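Local coordinates for AB hydrolase-1 domain-containing protein (Thermoplasma acidophilum DSM 1728, PDB 3BDI) that is of uncharacterised function but, as a member of the alpha/beta hydrolase superfamily, probably cleaves a substrate not yet identified, at residues 29-34 with 91-96; 112-117 with 126-131. All coordinates share one frame; numbering follows the deposited sequence.

Contact 1: residues 29-34 with 91-96; sequences SIALFH and RDYLKA
Ala31 and Leu94 bring strand 29-33 and helix 91-96 closest together: the methyl CB of Ala31 points at the helix and lies 4.0 Å from CD2 of Leu94. The same methyl also sits at the rim of the Tyr93 ring, near its plane, with CE2 of that ring 4.5 Å from CB of Ala31. One methyl thus meets both a leucine branch and the edge of a tyrosine ring. Two positions on, Phe33 supplies the other half of the interface. Its CB does not aim straight at the helix, but CG stands anti to the carbonyl carbon (chi1 -56°), which carries the ring across until CE1 of Phe33 is 4.2 Å from CD2 of Tyr93. That carbon of Tyr93 comes in at the edge of the Phe33 ring, near its plane, and the two side chains run past one another in opposite directions. Tyr93, with CG anti to the backbone N (chi1 173°), runs alongside the strand, and its OH hydrogen-bonds to Gln18 OE1 on strand 14-21. Its ring also rests on Tyr60 and Pro62 of strand 57-62. Helix 83-96 links strands 57-62 and 102-107 and spans strand 28-33 lying between them, a beta-alpha-beta crossover characteristic of the central sheet of the alpha/beta hydrolase fold.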
loop_
_atom_site.group_PDB
_atom_site.type_symbol
_atom_site.label_atom_id
_atom_site.label_comp_id
_atom_site.label_asym_id
_atom_site.label_seq_id
_atom_site.Cartn_x
_atom_site.Cartn_y
_atom_site.Cartn_z
ATOM N N SER A 29 -3.020 -6.749 -10.710
ATOM C CA SER A 29 -3.182 -6.859 -9.248
ATOM C C SER A 29 -2.747 -5.607 -8.522
ATOM O O SER A 29 -1.827 -4.869 -8.904
ATOM C CB SER A 29 -2.349 -8.034 -8.723
ATOM O OG SER A 29 -2.789 -9.245 -9.322
ATOM N N ILE A 30 -3.450 -5.353 -7.401
ATOM C CA ILE A 30 -3.055 -4.339 -6.462
ATOM C C ILE A 30 -3.266 -4.882 -5.036
ATOM O O ILE A 30 -4.239 -5.573 -4.753
ATOM C CB ILE A 30 -3.798 -2.970 -6.677
ATOM C CG1 ILE A 30 -3.195 -1.889 -5.780
ATOM C CG2 ILE A 30 -5.316 -3.149 -6.516
ATOM C CD1 ILE A 30 -3.767 -0.445 -6.040
ATOM N N ALA A 31 -2.284 -4.626 -4.198
ATOM C CA ALA A 31 -2.322 -5.022 -2.774
ATOM C C ALA A 31 -2.168 -3.757 -1.929
ATOM O O ALA A 31 -1.372 -2.880 -2.243
ATOM C CB ALA A 31 -1.192 -6.033 -2.467
ATOM N N LEU A 32 -2.967 -3.681 -0.865
ATOM C CA LEU A 32 -3.146 -2.524 -0.010
ATOM C C LEU A 32 -2.649 -2.811 1.385
ATOM O O LEU A 32 -3.056 -3.806 1.977
ATOM C CB LEU A 32 -4.618 -2.133 0.094
ATOM C CG LEU A 32 -5.474 -2.178 -1.162
ATOM C CD1 LEU A 32 -6.926 -1.783 -0.876
ATOM C CD2 LEU A 32 -4.943 -1.359 -2.289
ATOM N N PHE A 33 -1.817 -1.920 1.916
ATOM C CA PHE A 33 -1.147 -2.103 3.240
ATOM C C PHE A 33 -1.449 -0.907 4.123
ATOM O O PHE A 33 -1.150 0.224 3.802
ATOM C CB PHE A 33 0.356 -2.368 3.045
ATOM C CG PHE A 33 0.616 -3.542 2.166
ATOM C CD1 PHE A 33 0.582 -4.820 2.663
ATOM C CD2 PHE A 33 0.804 -3.369 0.800
ATOM C CE1 PHE A 33 0.749 -5.912 1.829
ATOM C CE2 PHE A 33 0.969 -4.452 -0.012
ATOM C CZ PHE A 33 0.951 -5.712 0.488
ATOM N N HIS A 34 -2.090 -1.195 5.261
ATOM C CA HIS A 34 -2.627 -0.192 6.154
ATOM C C HIS A 34 -1.564 0.504 7.038
ATOM O O HIS A 34 -0.437 0.048 7.222
ATOM C CB HIS A 34 -3.738 -0.833 6.987
ATOM C CG HIS A 34 -3.250 -1.900 7.890
ATOM N ND1 HIS A 34 -2.556 -1.624 9.054
ATOM C CD2 HIS A 34 -3.328 -3.242 7.782
ATOM C CE1 HIS A 34 -2.211 -2.781 9.601
ATOM N NE2 HIS A 34 -2.659 -3.777 8.849
ATOM N N ARG A 91 6.560 -9.477 -0.172
ATOM C CA ARG A 91 6.976 -10.479 -1.169
ATOM C C ARG A 91 6.311 -11.832 -0.913
ATOM O O ARG A 91 5.734 -12.439 -1.814
ATOM C CB ARG A 91 8.479 -10.636 -1.140
ATOM C CG ARG A 91 8.993 -11.584 -2.202
ATOM C CD ARG A 91 10.456 -11.779 -2.048
ATOM N NE ARG A 91 10.795 -12.876 -1.143
ATOM C CZ ARG A 91 11.103 -12.766 0.144
ATOM N NH1 ARG A 91 11.083 -11.606 0.780
ATOM N NH2 ARG A 91 11.430 -13.851 0.816
ATOM N N ASP A 92 6.404 -12.293 0.332
ATOM C CA ASP A 92 5.881 -13.619 0.705
ATOM C C ASP A 92 4.368 -13.699 0.631
ATOM O O ASP A 92 3.797 -14.733 0.322
ATOM C CB ASP A 92 6.380 -13.997 2.105
ATOM C CG ASP A 92 7.890 -14.288 2.154
ATOM O OD1 ASP A 92 8.536 -14.291 1.079
ATOM O OD2 ASP A 92 8.454 -14.410 3.263
ATOM N N TYR A 93 3.713 -12.585 0.977
ATOM C CA TYR A 93 2.257 -12.454 0.938
ATOM C C TYR A 93 1.738 -12.510 -0.499
ATOM O O TYR A 93 0.783 -13.220 -0.773
ATOM C CB TYR A 93 1.858 -11.126 1.603
ATOM C CG TYR A 93 0.394 -10.799 1.470
ATOM C CD1 TYR A 93 -0.571 -11.495 2.159
ATOM C CD2 TYR A 93 -0.012 -9.803 0.569
ATOM C CE1 TYR A 93 -1.882 -11.169 2.010
ATOM C CE2 TYR A 93 -1.318 -9.461 0.424
ATOM C CZ TYR A 93 -2.285 -10.174 1.120
ATOM O OH TYR A 93 -3.617 -9.870 0.975
ATOM N N LEU A 94 2.404 -11.802 -1.411
ATOM C CA LEU A 94 2.029 -11.911 -2.801
ATOM C C LEU A 94 2.226 -13.345 -3.310
ATOM O O LEU A 94 1.332 -13.901 -3.941
ATOM C CB LEU A 94 2.808 -10.900 -3.626
ATOM C CG LEU A 94 2.491 -9.411 -3.417
ATOM C CD1 LEU A 94 3.438 -8.561 -4.258
ATOM C CD2 LEU A 94 1.023 -9.107 -3.770
ATOM N N LYS A 95 3.354 -13.965 -2.960
ATOM C CA LYS A 95 3.642 -15.349 -3.375
ATOM C C LYS A 95 2.597 -16.301 -2.836
ATOM O O LYS A 95 2.130 -17.194 -3.538
ATOM C CB LYS A 95 5.032 -15.773 -2.899
ATOM C CG LYS A 95 5.441 -17.203 -3.282
ATOM C CD LYS A 95 6.883 -17.510 -2.889
ATOM N N ALA A 96 2.179 -16.116 -1.580
ATOM C CA ALA A 96 1.169 -16.994 -1.003
ATOM C C ALA A 96 -0.158 -16.952 -1.737
ATOM O O ALA A 96 -0.901 -17.915 -1.749
ATOM C CB ALA A 96 0.963 -16.671 0.496
#

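Contact 2: residues 112-117 with 126-131; sequences GMVIMT and DGIIAV
Val114 on helix 112-117 faces Ile128 on strand 127-131, and the valine illustrates how a short branched residue can serve two neighbours at once. Its CB points toward the strand, and the work is left to the two methyls that fork from it. CG2, set between the backbone N and the carbonyl carbon of its own residue (chi1 -62° for CG1), is the branch that meets the strand. It lies 4.1 Å from CG2 of Ile128, a methyl-to-methyl contact in which the two side chains pass each other in opposite senses. The same CG2 of Val114 is 4.0 Å from the backbone O of Ile129, a van der Waals approach to the strand's main chain. CG1 is turned another way, to Phe33 on strand 28-33, two strands over in the sheet. One residue further along the helix, Ile115 extends the contact: its terminal CD1 is 4.4 Å from CB of Ala130, whose methyl faces the helix just as the side chain of Ile128 does. Ile129, between them, points to the opposite side of the sheet, where it packs on Thr200 and Phe203 of helix 193-205. The polar bonds lie within the helix or run along the sheet, not between the two segments. In the helix, O of Met113, a selenomethionine, accepts from both N and OG1 of Thr117, from opposite faces of its carbonyl plane, with OG1 of Thr117 2.8 Å from that O. In the sheet, Ile128 pairs through its backbone with Lys149 and Leu151, and Ile129 with Ile104. What crosses from helix to strand is therefore apolar, buried contact without directional bonds, held by dispersion and by the exclusion of water.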
loop_
_atom_site.group_PDB
_atom_site.type_symbol
_atom_site.label_atom_id
_atom_site.label_comp_id
_atom_site.label_asym_id
_atom_site.label_seq_id
_atom_site.Cartn_x
_atom_site.Cartn_y
_atom_site.Cartn_z
ATOM N N GLY A 112 5.739 3.344 4.031
ATOM C CA GLY A 112 7.114 2.930 4.219
ATOM C C GLY A 112 7.373 1.508 3.798
ATOM O O GLY A 112 8.399 1.195 3.146
HETATM N N MSE A 113 6.451 0.609 4.124
HETATM C CA MSE A 113 6.634 -0.773 3.764
HETATM C C MSE A 113 6.693 -0.970 2.261
HETATM O O MSE A 113 7.510 -1.780 1.767
HETATM C CB MSE A 113 5.518 -1.634 4.350
HETATM C CG MSE A 113 5.498 -1.687 5.832
HETATM SE SE MSE A 113 4.068 -2.816 6.466
HETATM C CE MSE A 113 4.565 -2.782 8.325
ATOM N N VAL A 114 5.787 -0.309 1.524
ATOM C CA VAL A 114 5.784 -0.525 0.073
ATOM C C VAL A 114 7.015 0.097 -0.592
ATOM O O VAL A 114 7.514 -0.454 -1.594
ATOM C CB VAL A 114 4.517 -0.047 -0.616
ATOM C CG1 VAL A 114 3.327 -0.814 -0.083
ATOM C CG2 VAL A 114 4.304 1.468 -0.524
ATOM N N ILE A 115 7.509 1.201 -0.047
ATOM C CA ILE A 115 8.782 1.769 -0.553
ATOM C C ILE A 115 9.909 0.745 -0.346
ATOM O O ILE A 115 10.644 0.397 -1.307
ATOM C CB ILE A 115 9.048 3.167 0.058
ATOM C CG1 ILE A 115 8.055 4.154 -0.613
ATOM C CG2 ILE A 115 10.517 3.629 -0.143
ATOM C CD1 ILE A 115 7.970 5.495 -0.007
HETATM N N MSE A 116 10.038 0.235 0.869
HETATM C CA MSE A 116 11.078 -0.723 1.142
HETATM C C MSE A 116 10.972 -1.960 0.276
HETATM O O MSE A 116 11.993 -2.500 -0.204
HETATM C CB MSE A 116 11.102 -1.144 2.613
HETATM C CG MSE A 116 12.252 -2.134 2.942
HETATM SE SE MSE A 116 14.041 -1.372 2.698
HETATM C CE MSE A 116 14.114 -0.580 4.356
ATOM N N THR A 117 9.768 -2.456 0.062
ATOM C CA THR A 117 9.582 -3.599 -0.826
ATOM C C THR A 117 10.075 -3.330 -2.259
ATOM O O THR A 117 10.675 -4.206 -2.891
ATOM C CB THR A 117 8.110 -4.003 -0.872
ATOM O OG1 THR A 117 7.672 -4.254 0.466
ATOM C CG2 THR A 117 7.863 -5.220 -1.742
ATOM N N ASP A 126 4.772 -3.442 -9.843
ATOM C CA ASP A 126 4.290 -2.817 -11.097
ATOM C C ASP A 126 4.096 -1.292 -10.976
ATOM O O ASP A 126 4.010 -0.594 -11.998
ATOM C CB ASP A 126 2.970 -3.409 -11.540
ATOM C CG ASP A 126 3.080 -4.832 -12.078
ATOM O OD1 ASP A 126 4.145 -5.189 -12.593
ATOM O OD2 ASP A 126 2.071 -5.579 -11.996
ATOM N N GLY A 127 4.013 -0.771 -9.752
ATOM C CA GLY A 127 3.735 0.638 -9.474
ATOM C C GLY A 127 3.558 0.792 -7.979
ATOM O O GLY A 127 3.288 -0.214 -7.283
ATOM N N ILE A 128 3.688 2.023 -7.502
ATOM C CA ILE A 128 3.569 2.339 -6.051
ATOM C C ILE A 128 2.518 3.420 -5.859
ATOM O O ILE A 128 2.516 4.420 -6.599
ATOM C CB ILE A 128 4.912 2.925 -5.510
ATOM C CG1 ILE A 128 6.035 1.884 -5.593
ATOM C CG2 ILE A 128 4.787 3.429 -4.040
ATOM C CD1 ILE A 128 7.399 2.457 -5.308
ATOM N N ILE A 129 1.660 3.252 -4.846
ATOM C CA ILE A 129 0.890 4.352 -4.299
ATOM C C ILE A 129 1.288 4.454 -2.834
ATOM O O ILE A 129 1.224 3.466 -2.116
ATOM C CB ILE A 129 -0.643 4.120 -4.361
ATOM C CG1 ILE A 129 -1.111 3.958 -5.826
ATOM C CG2 ILE A 129 -1.386 5.289 -3.739
ATOM C CD1 ILE A 129 -2.571 3.579 -6.012
ATOM N N ALA A 130 1.721 5.613 -2.405
ATOM C CA ALA A 130 2.132 5.817 -1.021
ATOM C C ALA A 130 1.453 7.040 -0.483
ATOM O O ALA A 130 1.577 8.146 -1.040
ATOM C CB ALA A 130 3.649 5.945 -0.926
ATOM N N VAL A 131 0.676 6.846 0.562
ATOM C CA VAL A 131 -0.108 7.885 1.197
ATOM C C VAL A 131 0.664 8.350 2.426
ATOM O O VAL A 131 0.688 7.664 3.449
ATOM C CB VAL A 131 -1.510 7.399 1.604
ATOM C CG1 VAL A 131 -2.426 8.580 1.994
ATOM C CG2 VAL A 131 -2.154 6.583 0.457
#

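Contacts 1 and 2 lie side by side under one sheet, their centres about 11 Å apart, and they meet through CD2 of Phe33 and CG1 of Val114 at 3.7 Å. Across the sheet, on its other face, CD1 of Ile30 and CD1 of Ile129 come within 4.2 Å. The short-segment axes are 10.9 Å apart at closest approach in contact 1, where rings join aliphatic groups, and 8.4 Å in contact 2, where the touching side chains are all aliphatic. Phe33 and Val114 both touch the probable nucleophile elbow formed around Gly106, Ser108 and Gly110, whose serine has a triad-like geometry with His186 and Asp158. Both contacts therefore lie against a putative active site, through Phe33 and Val114.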